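Glycoside hydrolase family 61 (Trichoderma reesei QM6a, PDB 5O2X) probably cleaves cellulose chains oxidatively at a surface copper site, as a lytic polysaccharide monooxygenase of family AA9. Local coordinates at residues Gln15-Thr20 against Gly33-Asp38; Ala60-Gly65 against Glu102-Thr107; Ala67-Gly72 against Phe178-Ser183; Phe77-Val82 against Leu155-Ile160. One frame throughout, in Å; residues are numbered along the deposited sequence. Where two conformers were deposited one is given.

Interaction 1: residues Gln15-Thr20 against Gly33-Asp38; sequences QAYDPT and GWTAAD. With NAG (2-acetamido-2-deoxy-beta-D-glucopyranose), chain B.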
# COMPACT_ATOMS: atom_id res chain seq x y z
N GLN A 15 -8.32 13.32 -1.53
CA GLN A 15 -8.04 13.31 -0.11
C GLN A 15 -8.01 11.86 0.39
O GLN A 15 -8.95 11.10 0.15
CB GLN A 15 -9.13 14.09 0.61
CG GLN A 15 -8.88 14.33 2.10
CD GLN A 15 -9.99 15.18 2.73
OE1 GLN A 15 -11.12 15.21 2.27
NE2 GLN A 15 -9.64 15.83 3.82
N ALA A 16 -6.97 11.49 1.11
CA ALA A 16 -6.93 10.17 1.71
C ALA A 16 -7.59 10.18 3.09
O ALA A 16 -7.97 11.24 3.59
CB ALA A 16 -5.47 9.69 1.82
N TYR A 17 -7.73 9.01 3.69
CA TYR A 17 -8.12 8.99 5.10
C TYR A 17 -6.99 9.54 5.95
O TYR A 17 -5.85 9.15 5.76
CB TYR A 17 -8.47 7.57 5.55
CG TYR A 17 -8.99 7.55 6.96
CD1 TYR A 17 -10.27 8.01 7.22
CD2 TYR A 17 -8.21 7.15 8.05
CE1 TYR A 17 -10.75 8.06 8.51
CE2 TYR A 17 -8.69 7.21 9.35
CZ TYR A 17 -9.95 7.70 9.57
OH TYR A 17 -10.41 7.78 10.87
N ASP A 18 -7.30 10.45 6.87
CA ASP A 18 -6.28 11.02 7.75
C ASP A 18 -6.56 10.57 9.17
O ASP A 18 -7.43 11.13 9.85
CB ASP A 18 -6.26 12.53 7.67
CG ASP A 18 -5.16 13.14 8.52
OD1 ASP A 18 -4.51 12.38 9.26
OD2 ASP A 18 -4.99 14.38 8.45
N PRO A 19 -5.86 9.54 9.66
CA PRO A 19 -6.13 9.01 11.00
C PRO A 19 -5.67 9.96 12.11
O PRO A 19 -5.96 9.68 13.28
CB PRO A 19 -5.32 7.70 11.01
CG PRO A 19 -4.13 8.04 10.15
CD PRO A 19 -4.70 8.84 9.02
N THR A 20 -4.94 11.01 11.77
CA THR A 20 -4.51 12.02 12.73
C THR A 20 -5.44 13.19 12.81
O THR A 20 -5.20 14.13 13.59
CB THR A 20 -3.06 12.47 12.48
OG1 THR A 20 -2.97 13.24 11.26
CG2 THR A 20 -2.10 11.29 12.44
N GLY A 33 -9.73 6.45 0.91
CA GLY A 33 -8.93 5.68 1.84
C GLY A 33 -9.77 5.07 2.94
O GLY A 33 -10.72 5.71 3.43
N TRP A 34 -9.45 3.83 3.33
CA TRP A 34 -10.21 3.17 4.39
C TRP A 34 -10.04 3.89 5.73
O TRP A 34 -9.03 4.50 6.03
CB TRP A 34 -9.76 1.72 4.50
CG TRP A 34 -10.31 0.83 3.39
CD1 TRP A 34 -10.42 1.13 2.07
CD2 TRP A 34 -10.92 -0.45 3.58
NE1 TRP A 34 -11.05 0.09 1.41
CE2 TRP A 34 -11.40 -0.87 2.32
CE3 TRP A 34 -11.18 -1.25 4.70
CZ2 TRP A 34 -12.12 -2.05 2.15
CZ3 TRP A 34 -11.88 -2.42 4.51
CH2 TRP A 34 -12.35 -2.80 3.26
N THR A 35 -11.10 3.79 6.54
CA THR A 35 -11.01 4.28 7.92
C THR A 35 -10.19 3.30 8.75
O THR A 35 -10.42 2.11 8.64
CB THR A 35 -12.42 4.39 8.50
OG1 THR A 35 -13.16 5.32 7.69
CG2 THR A 35 -12.43 4.84 9.95
N ALA A 36 -9.22 3.78 9.50
CA ALA A 36 -8.39 2.90 10.32
C ALA A 36 -7.97 3.64 11.58
O ALA A 36 -8.06 4.87 11.69
CB ALA A 36 -7.19 2.39 9.55
N ALA A 37 -7.48 2.86 12.54
CA ALA A 37 -7.24 3.34 13.90
C ALA A 37 -5.75 3.60 14.19
O ALA A 37 -5.35 3.59 15.35
CB ALA A 37 -7.86 2.40 14.91
N ASP A 38 -4.98 3.93 13.15
CA ASP A 38 -3.58 4.33 13.30
C ASP A 38 -3.42 5.80 13.63
O ASP A 38 -2.72 6.54 12.93
CB ASP A 38 -2.76 3.92 12.06
CG ASP A 38 -3.26 4.50 10.76
OD1 ASP A 38 -4.46 4.67 10.55
OD2 ASP A 38 -2.41 4.78 9.82
C1 NAG B . -9.67 -1.43 17.86
C2 NAG B . -9.28 -0.34 18.86
C3 NAG B . -9.24 -0.97 20.25
C4 NAG B . -10.52 -1.68 20.59
C5 NAG B . -10.90 -2.65 19.50
C6 NAG B . -12.28 -3.33 19.68
C7 NAG B . -7.62 1.42 18.48
C8 NAG B . -6.17 1.73 18.24
N2 NAG B . -7.95 0.16 18.54
O3 NAG B . -9.00 0.07 21.23
O4 NAG B . -10.41 -2.36 21.85
O5 NAG B . -10.93 -1.98 18.26
O6 NAG B . -13.27 -2.38 20.02
O7 NAG B . -8.44 2.31 18.60
O HOH W 1 -10.46 5.60 13.55
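Tyr17 lays its ring over the backbone of Thr35, whose CA sits 3.7 Å from the ring centroid and only 4° off the normal, a well-centred CH-pi contact. The side chain is brought there by a first torsion of -175°, which holds CG anti to the backbone N and sends the ring along the course of residues 33-38. Tyr17 CB starts 3.2 Å from Trp34 O, CE2 comes 3.4 Å from Ala36 O, and at the far end OH meets Thr35 CG2 at 3.7 Å. No direct hydrogen bond crosses between the segments. A water that donates to Ala36 O also lies near the phenol oxygen, a weak link.

Further along, the Pro19 ring leans across Asp38, with CB 3.2 Å from Asp38 OD1. Pro19 is presented by an Asx turn: Asp18 OD1 takes the Thr20 N-H at 2.9 Å, from above the carboxylate plane, and the Thr20 hydroxyl on its syn lone pair at 2.7 Å. Around the pair, the ring of Phe22 meets that of Tyr17 with their planes at about 80°, while His3 of strand 3-9 touches Pro19.

Both segments belong essentially to the long loop between strand 12-15 and helix 53-56, and the residues between them form no helix or strand. The side chain of Asp38 lies about 11 Å from the copper ion. The folding of this loop back on itself, through an aromatic ring laid on extended backbone, is consistent with the L2 loop of AA9 enzymes.

Interaction 2: residues Ala60-Gly65 against Glu102-Thr107; sequences ATNAKG and ETVDKT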
# COMPACT_ATOMS: atom_id res chain seq x y z
N ALA A 60 -9.67 -1.62 10.54
CA ALA A 60 -10.07 -0.84 9.39
C ALA A 60 -11.49 -1.19 8.94
O ALA A 60 -11.88 -2.36 8.94
CB ALA A 60 -9.10 -1.05 8.23
N THR A 61 -12.18 -0.16 8.49
CA THR A 61 -13.51 -0.31 7.90
C THR A 61 -13.52 0.38 6.56
O THR A 61 -12.76 1.33 6.28
CB THR A 61 -14.61 0.24 8.85
OG1 THR A 61 -14.34 1.60 9.17
CG2 THR A 61 -14.72 -0.56 10.09
N ASN A 62 -14.41 -0.08 5.71
CA ASN A 62 -14.38 0.25 4.30
C ASN A 62 -14.45 1.76 4.07
O ASN A 62 -15.31 2.45 4.62
CB ASN A 62 -15.56 -0.36 3.57
CG ASN A 62 -15.64 -1.87 3.69
OD1 ASN A 62 -15.61 -2.41 4.80
ND2 ASN A 62 -15.76 -2.56 2.57
N ALA A 63 -13.63 2.26 3.14
CA ALA A 63 -13.88 3.56 2.55
C ALA A 63 -15.26 3.55 1.92
O ALA A 63 -15.68 2.54 1.33
CB ALA A 63 -12.83 3.89 1.49
N LYS A 64 -15.96 4.68 1.99
CA LYS A 64 -17.37 4.76 1.56
C LYS A 64 -17.53 5.37 0.18
O LYS A 64 -18.66 5.59 -0.28
CB LYS A 64 -18.22 5.49 2.62
CG LYS A 64 -18.36 4.73 3.92
CD LYS A 64 -19.52 5.22 4.80
CE LYS A 64 -19.61 4.46 6.10
NZ LYS A 64 -20.68 5.05 6.97
N GLY A 65 -16.43 5.63 -0.50
CA GLY A 65 -16.45 5.96 -1.92
C GLY A 65 -15.19 5.43 -2.59
O GLY A 65 -14.36 4.77 -1.97
N GLU A 102 -17.13 -0.57 -1.28
CA GLU A 102 -17.66 0.08 -0.10
C GLU A 102 -18.29 -0.88 0.89
O GLU A 102 -18.43 -0.52 2.06
CB GLU A 102 -18.68 1.15 -0.53
CG GLU A 102 -18.06 2.34 -1.28
CD GLU A 102 -17.74 2.18 -2.75
OE1 GLU A 102 -17.97 1.09 -3.33
OE2 GLU A 102 -17.28 3.18 -3.33
N THR A 103 -18.68 -2.07 0.43
CA THR A 103 -19.35 -3.00 1.33
C THR A 103 -18.70 -4.38 1.29
O THR A 103 -19.20 -5.28 1.93
CB THR A 103 -20.84 -3.11 1.04
OG1 THR A 103 -20.94 -3.41 -0.34
CG2 THR A 103 -21.54 -1.84 1.37
N VAL A 104 -17.55 -4.55 0.65
CA VAL A 104 -16.90 -5.86 0.66
C VAL A 104 -16.43 -6.22 2.06
O VAL A 104 -15.98 -5.36 2.83
CB VAL A 104 -15.69 -5.89 -0.31
CG1 VAL A 104 -14.52 -5.00 0.12
CG2 VAL A 104 -15.22 -7.29 -0.62
N ASP A 105 -16.47 -7.50 2.41
CA ASP A 105 -15.90 -7.98 3.66
C ASP A 105 -14.39 -8.09 3.43
O ASP A 105 -13.92 -8.93 2.67
CB ASP A 105 -16.53 -9.32 3.96
CG ASP A 105 -16.00 -10.00 5.22
OD1 ASP A 105 -14.98 -9.55 5.76
OD2 ASP A 105 -16.63 -11.01 5.64
N LYS A 106 -13.62 -7.27 4.15
CA LYS A 106 -12.16 -7.27 3.93
C LYS A 106 -11.52 -8.60 4.16
O LYS A 106 -10.43 -8.84 3.61
CB LYS A 106 -11.50 -6.20 4.83
CG LYS A 106 -11.50 -6.51 6.31
CD LYS A 106 -10.87 -5.39 7.14
CE LYS A 106 -10.80 -5.73 8.60
NZ LYS A 106 -10.21 -4.62 9.41
N THR A 107 -12.12 -9.46 4.98
CA THR A 107 -11.52 -10.76 5.28
C THR A 107 -11.61 -11.76 4.13
O THR A 107 -11.01 -12.84 4.18
CB THR A 107 -12.15 -11.39 6.53
OG1 THR A 107 -13.50 -11.78 6.27
CG2 THR A 107 -12.05 -10.52 7.73
O HOH W 2 -14.54 -4.97 5.63
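The Asn62 carboxamide points its edge at Val104: ND2 donates to Val104 O at 2.8 Å, nearly straight at 175° and in the planes of both groups, on a lone pair of the carbonyl. Over one face of the amide lies Trp34 CH2; off the other, displaced from the centre, is Glu102 O, 3.5 Å from Asn62 CG. ND2 has a second acceptor in Cys101 O, while OD1 is 2.9 Å from a water that accepts from Lys106 N. With ND2 and OD1 both engaged, the amide's rotation is probably fixed, and an alanine here would probably leave Val104 O without this donor and open a gap beside Trp34.

Lys106 stretches out beyond CG so that NZ reaches Ala60 O at 2.8 Å, again on a lone pair in the carbonyl plane. At the opposite end Glu102 bends at its second torsion (80°), passing CG within 3.4 Å of Lys64 C and bringing OE2 to 3.2 Å from Gly65 CA, where it bonds His66 ND1.

Across the two loops, then, side-chain donors meet backbone carbonyls in place of paired main chains: the direct hydrogen bonds across the joint come from Asn62 and Lys106, with Glu102 packing alongside.

Interaction 3: residues Ala67-Gly72 against Phe178-Ser183; sequences ASVKAG and FNIAVS. With MAN (alpha-D-mannopyranose), chain R.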
# COMPACT_ATOMS: atom_id res chain seq x y z
N ALA A 67 -12.28 5.93 -6.23
CA ALA A 67 -11.72 6.68 -7.32
C ALA A 67 -11.84 5.89 -8.61
O ALA A 67 -11.40 4.74 -8.68
CB ALA A 67 -10.23 6.99 -7.09
N SER A 68 -12.38 6.50 -9.65
CA SER A 68 -12.52 5.81 -10.94
C SER A 68 -11.25 6.05 -11.74
O SER A 68 -10.90 7.18 -11.96
CB SER A 68 -13.81 6.30 -11.63
OG SER A 68 -14.97 5.86 -10.95
N VAL A 69 -10.60 4.97 -12.22
CA VAL A 69 -9.37 5.00 -12.94
C VAL A 69 -9.44 4.11 -14.16
O VAL A 69 -10.32 3.23 -14.29
CB VAL A 69 -8.23 4.52 -12.08
CG1 VAL A 69 -8.27 5.22 -10.76
CG2 VAL A 69 -8.29 3.04 -11.87
N LYS A 70 -8.52 4.39 -15.08
CA LYS A 70 -8.36 3.57 -16.28
C LYS A 70 -7.16 2.67 -16.10
O LYS A 70 -6.12 3.08 -15.58
CB LYS A 70 -8.17 4.44 -17.50
CG LYS A 70 -9.43 5.28 -17.86
CD LYS A 70 -9.24 6.22 -19.07
CE LYS A 70 -10.54 6.68 -19.71
NZ LYS A 70 -10.29 6.95 -21.15
N ALA A 71 -7.27 1.43 -16.55
CA ALA A 71 -6.14 0.56 -16.60
C ALA A 71 -5.01 1.28 -17.34
O ALA A 71 -5.24 1.93 -18.35
CB ALA A 71 -6.50 -0.73 -17.29
N GLY A 72 -3.80 1.21 -16.78
CA GLY A 72 -2.65 1.93 -17.29
C GLY A 72 -2.34 3.23 -16.56
O GLY A 72 -1.26 3.75 -16.70
N PHE A 178 -7.21 1.63 -0.36
CA PHE A 178 -7.97 2.58 -1.14
C PHE A 178 -8.94 1.84 -2.06
O PHE A 178 -8.61 0.77 -2.55
CB PHE A 178 -7.04 3.42 -2.04
CG PHE A 178 -5.98 4.14 -1.24
CD1 PHE A 178 -6.27 5.38 -0.67
CD2 PHE A 178 -4.77 3.55 -0.96
CE1 PHE A 178 -5.38 5.99 0.18
CE2 PHE A 178 -3.85 4.19 -0.12
CZ PHE A 178 -4.18 5.40 0.43
N ASN A 179 -10.10 2.44 -2.31
CA ASN A 179 -11.05 1.86 -3.27
C ASN A 179 -10.88 2.49 -4.64
O ASN A 179 -10.98 3.72 -4.77
CB ASN A 179 -12.49 2.13 -2.83
CG ASN A 179 -12.90 1.39 -1.59
OD1 ASN A 179 -12.26 0.46 -1.12
ND2 ASN A 179 -14.08 1.81 -1.09
N ILE A 180 -10.71 1.64 -5.65
CA ILE A 180 -10.68 2.09 -7.03
C ILE A 180 -11.71 1.32 -7.87
O ILE A 180 -12.04 0.17 -7.58
CB ILE A 180 -9.25 2.04 -7.65
CG1 ILE A 180 -8.73 0.63 -7.80
CG2 ILE A 180 -8.31 2.91 -6.87
CD1 ILE A 180 -7.41 0.51 -8.52
N ALA A 181 -12.15 1.98 -8.94
CA ALA A 181 -13.04 1.36 -9.94
C ALA A 181 -12.29 1.49 -11.25
O ALA A 181 -12.06 2.60 -11.71
CB ALA A 181 -14.37 2.10 -9.98
N VAL A 182 -11.94 0.35 -11.84
CA VAL A 182 -11.07 0.30 -13.01
C VAL A 182 -11.87 -0.01 -14.28
O VAL A 182 -12.63 -0.98 -14.32
CB VAL A 182 -10.01 -0.80 -12.85
CG1 VAL A 182 -9.13 -0.93 -14.10
CG2 VAL A 182 -9.14 -0.49 -11.63
N SER A 183 -11.64 0.79 -15.33
CA SER A 183 -12.14 0.46 -16.68
C SER A 183 -10.96 0.10 -17.54
O SER A 183 -9.85 0.54 -17.30
CB SER A 183 -12.83 1.65 -17.32
OG SER A 183 -11.91 2.70 -17.44
C1 MAN R . -15.51 8.70 -8.62
C2 MAN R . -14.51 9.80 -8.85
C3 MAN R . -15.06 10.88 -9.74
C4 MAN R . -15.67 10.27 -11.01
C5 MAN R . -16.64 9.14 -10.69
C6 MAN R . -17.10 8.43 -11.95
O2 MAN R . -13.35 9.18 -9.45
O3 MAN R . -14.05 11.82 -10.06
O4 MAN R . -16.37 11.28 -11.73
O5 MAN R . -16.02 8.17 -9.83
O6 MAN R . -18.05 7.42 -11.64
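Val69 fits its CG2 methyl against Val182, 3.6 Å from CG2 of that residue, and lies more loosely beside Ile180, with Val69 CG2 4.3 Å from Ile180 CD1; these contacts belong to one of two Val69 conformers. The Val182 methyls fork apart: CG2 goes to Val69, while CG1 fills the hollow under Ala71, 4.1 Å from its CB. On this side Ala67 and Val69 touch Ile9 of strand 3-9, a strand of the facing sheet.

Strands 67-70 and 178-183 run parallel with a strong twist, their axes at 40°. Five backbone hydrogen bonds join them, from Ala67 N to Asn179 O at the start to Ala71 N to Ser183 O (2.8 Å, 175°) at the end. This places the short strand on one sheet of the immunoglobulin-like beta-sandwich of the LPMO fold.

On the face of Ser68, Ala181, Lys70 and Ser183, the methyl of Ala181 is a low bump next to Ser68, its CB 3.9 Å from Ser68 OG. Lys70 CG packs 3.6 Å from Ser183 OG, in one of two conformers of each. Ser68, also modelled twice, holds a mannose of a protein-linked glycan: its N gives a nearly straight bond to mannose O2 at 2.9 Å, and its OG donates to the ring oxygen O5; Tyr14 OH bonds the same sugar.

Interaction 4: residues Phe77-Val82 against Leu155-Ile160; sequences FQWVPV and LRHEII. With NAG (2-acetamido-2-deoxy-beta-D-glucopyranose), chain C; MAN (alpha-D-mannopyranose), chain M.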
# COMPACT_ATOMS: atom_id res chain seq x y z
N PHE A 77 1.24 8.00 -4.29
CA PHE A 77 0.90 7.99 -2.87
C PHE A 77 1.76 9.03 -2.17
O PHE A 77 2.98 9.02 -2.32
CB PHE A 77 1.20 6.64 -2.25
CG PHE A 77 0.47 5.50 -2.89
CD1 PHE A 77 -0.85 5.19 -2.60
CD2 PHE A 77 1.16 4.73 -3.82
CE1 PHE A 77 -1.47 4.13 -3.22
CE2 PHE A 77 0.57 3.65 -4.42
CZ PHE A 77 -0.74 3.35 -4.13
N GLN A 78 1.13 9.91 -1.37
CA GLN A 78 1.84 10.96 -0.62
C GLN A 78 1.82 10.64 0.86
O GLN A 78 0.75 10.72 1.50
CB GLN A 78 1.18 12.29 -0.86
CG GLN A 78 1.82 13.46 -0.09
CD GLN A 78 3.16 13.81 -0.67
OE1 GLN A 78 3.24 14.32 -1.80
NE2 GLN A 78 4.24 13.52 0.07
N TRP A 79 2.97 10.29 1.42
CA TRP A 79 3.13 10.02 2.86
C TRP A 79 3.50 11.31 3.60
O TRP A 79 4.28 12.13 3.08
CB TRP A 79 4.19 8.96 3.07
CG TRP A 79 3.78 7.58 2.68
CD1 TRP A 79 3.81 7.00 1.45
CD2 TRP A 79 3.24 6.58 3.57
NE1 TRP A 79 3.33 5.72 1.53
CE2 TRP A 79 2.99 5.43 2.82
CE3 TRP A 79 2.98 6.55 4.95
CZ2 TRP A 79 2.48 4.27 3.40
CZ3 TRP A 79 2.49 5.41 5.52
CH2 TRP A 79 2.23 4.27 4.75
N VAL A 80 3.03 11.39 4.82
CA VAL A 80 3.41 12.44 5.76
C VAL A 80 3.61 11.84 7.14
O VAL A 80 3.01 10.81 7.46
CB VAL A 80 2.31 13.54 5.82
CG1 VAL A 80 2.21 14.26 4.50
CG2 VAL A 80 0.97 13.02 6.27
N PRO A 81 4.43 12.46 8.00
CA PRO A 81 5.20 13.66 7.76
C PRO A 81 6.45 13.40 6.90
O PRO A 81 6.95 12.29 6.79
CB PRO A 81 5.62 14.09 9.17
CG PRO A 81 5.78 12.79 9.89
CD PRO A 81 4.62 11.96 9.38
N VAL A 82 6.95 14.47 6.31
CA VAL A 82 8.18 14.44 5.55
C VAL A 82 9.36 14.63 6.50
O VAL A 82 9.37 15.64 7.24
CB VAL A 82 8.18 15.53 4.47
CG1 VAL A 82 9.50 15.59 3.72
CG2 VAL A 82 7.02 15.39 3.51
N LEU A 155 -6.94 -1.31 -3.44
CA LEU A 155 -5.51 -1.08 -3.65
C LEU A 155 -4.88 -0.99 -2.25
O LEU A 155 -5.24 -0.10 -1.48
CB LEU A 155 -5.32 0.20 -4.46
CG LEU A 155 -3.97 0.82 -4.57
CD1 LEU A 155 -3.03 -0.11 -5.23
CD2 LEU A 155 -4.07 2.15 -5.31
N ARG A 156 -3.99 -1.92 -1.95
CA ARG A 156 -3.33 -2.02 -0.66
C ARG A 156 -1.87 -1.69 -0.88
O ARG A 156 -1.10 -2.48 -1.42
CB ARG A 156 -3.51 -3.42 -0.07
CG ARG A 156 -2.87 -3.64 1.28
CD ARG A 156 -2.98 -5.10 1.71
NE ARG A 156 -2.42 -5.38 3.03
CZ ARG A 156 -1.12 -5.46 3.29
NH1 ARG A 156 -0.24 -5.38 2.31
NH2 ARG A 156 -0.69 -5.61 4.54
N HIS A 157 -1.50 -0.47 -0.45
CA HIS A 157 -0.12 0.03 -0.53
C HIS A 157 0.54 -0.14 0.82
O HIS A 157 -0.12 0.04 1.85
CB HIS A 157 -0.21 1.52 -0.90
CG HIS A 157 1.09 2.24 -0.85
ND1 HIS A 157 2.12 2.09 -1.75
CD2 HIS A 157 1.59 3.13 0.05
CE1 HIS A 157 3.14 2.87 -1.42
NE2 HIS A 157 2.84 3.52 -0.32
N GLU A 158 1.82 -0.49 0.87
CA GLU A 158 2.41 -0.77 2.17
C GLU A 158 3.90 -0.48 2.14
O GLU A 158 4.63 -0.90 1.26
CB GLU A 158 2.18 -2.25 2.49
CG GLU A 158 2.70 -2.75 3.82
CD GLU A 158 2.36 -4.21 4.02
OE1 GLU A 158 2.44 -4.97 3.00
OE2 GLU A 158 1.98 -4.61 5.14
N ILE A 159 4.37 0.20 3.20
CA ILE A 159 5.78 0.29 3.54
C ILE A 159 6.01 -0.68 4.70
O ILE A 159 5.19 -0.77 5.61
CB ILE A 159 6.19 1.71 4.00
CG1 ILE A 159 5.85 2.78 2.97
CG2 ILE A 159 7.68 1.74 4.29
CD1 ILE A 159 6.11 4.19 3.46
N ILE A 160 7.13 -1.40 4.66
CA ILE A 160 7.55 -2.21 5.81
C ILE A 160 8.84 -1.57 6.32
O ILE A 160 9.73 -1.18 5.53
CB ILE A 160 7.74 -3.68 5.43
CG1 ILE A 160 6.47 -4.25 4.78
CG2 ILE A 160 8.11 -4.48 6.68
CD1 ILE A 160 6.59 -5.64 4.28
C1 NAG C . 6.24 17.65 -0.26
C2 NAG C . 5.70 18.93 -0.83
C3 NAG C . 5.03 19.71 0.29
C4 NAG C . 3.96 18.89 0.97
C5 NAG C . 4.49 17.52 1.36
C6 NAG C . 3.39 16.58 1.76
C7 NAG C . 6.59 20.39 -2.56
C8 NAG C . 7.78 21.16 -3.05
N2 NAG C . 6.76 19.70 -1.44
O3 NAG C . 4.46 20.94 -0.18
O4 NAG C . 3.47 19.55 2.16
O5 NAG C . 5.14 16.89 0.22
O6 NAG C . 2.40 16.47 0.75
O7 NAG C . 5.52 20.38 -3.18
C1 MAN M . 6.18 15.02 -4.89
C2 MAN M . 4.82 15.54 -4.50
C3 MAN M . 4.39 16.68 -5.39
C4 MAN M . 5.45 17.76 -5.47
C5 MAN M . 6.80 17.14 -5.79
C6 MAN M . 7.93 18.14 -5.70
O2 MAN M . 4.91 15.97 -3.14
O3 MAN M . 3.16 17.26 -4.92
O4 MAN M . 5.09 18.68 -6.50
O5 MAN M . 7.13 16.06 -4.92
O6 MAN M . 9.15 17.57 -6.18
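His157 runs its side chain across the face of Phe77 and ends at the indole of Trp79. CB, the first atom, already lies over the phenyl face, 3.9 Å from the Phe77 centroid. CG follows over the middle of that face, placed by a first torsion of 172° that holds it anti to the backbone N. From there the two rings form a face-to-face stack, centroids 3.9 Å apart and planes at 15°. ND1 lies 3.5 Å from Phe77 CE2 and bonds Asp92 OD1; CE1 passes Phe77 CD2, while CD2 turns toward Trp79 CZ2. At the tip, NE2 receives the indole N-H of Trp79 NE1 at 2.9 Å (163°), close to the plane of both rings. Accepting at NE2 with a carboxylate at ND1 is consistent with a neutral imidazole protonated on ND1.

Leu155 and Ile159, two residues before and after His157, add aliphatic contacts to the rings. Leu155 CD2 meets the edge of Phe77, 3.7 Å from CZ, and Ile159 CD1 presses on a face of the indole, 3.4 Å from Trp79 CE2. A phenylalanine in place of Trp79 would probably leave His157 NE2 without its donor and the imidazole held only by Asp92 and the Phe77 stack among the contacts described. The preceding residue, Gln78, faces the other way, where its OE1 accepts from mannose O2 of a protein-linked glycan.

Strands 74-80 and 151-161 belong to different sheets; the axes of their segments 77-80 and 155-160 approach to 10.2 Å. The aromatic cluster forms part of the core between the two sheets of the immunoglobulin-like beta-sandwich, reaching toward the copper site through contact of Trp79 with the ligand Tyr174.

In the fold
Along the chain interaction 1 closes first; the segments of interaction 2 then alternate with those of interactions 3 and 4, and interaction 4 lies wholly within the span of interaction 3. Interactions 1 and 2 join loops, their centres about 13 Å apart, and touch directly. Asn179, on strand 172-183, ties both to interaction 3, bonding Trp34 and Gly65. Interactions 3 and 4, about 18 Å apart, share a sheet through neighbouring strands 151-161 and 172-183, where Phe178 O bonds Leu155 N. Interaction 4, nearest the chain centre, joins that sheet to the one containing strand 74-80. The irregular loops are thus anchored on a two-sheet core.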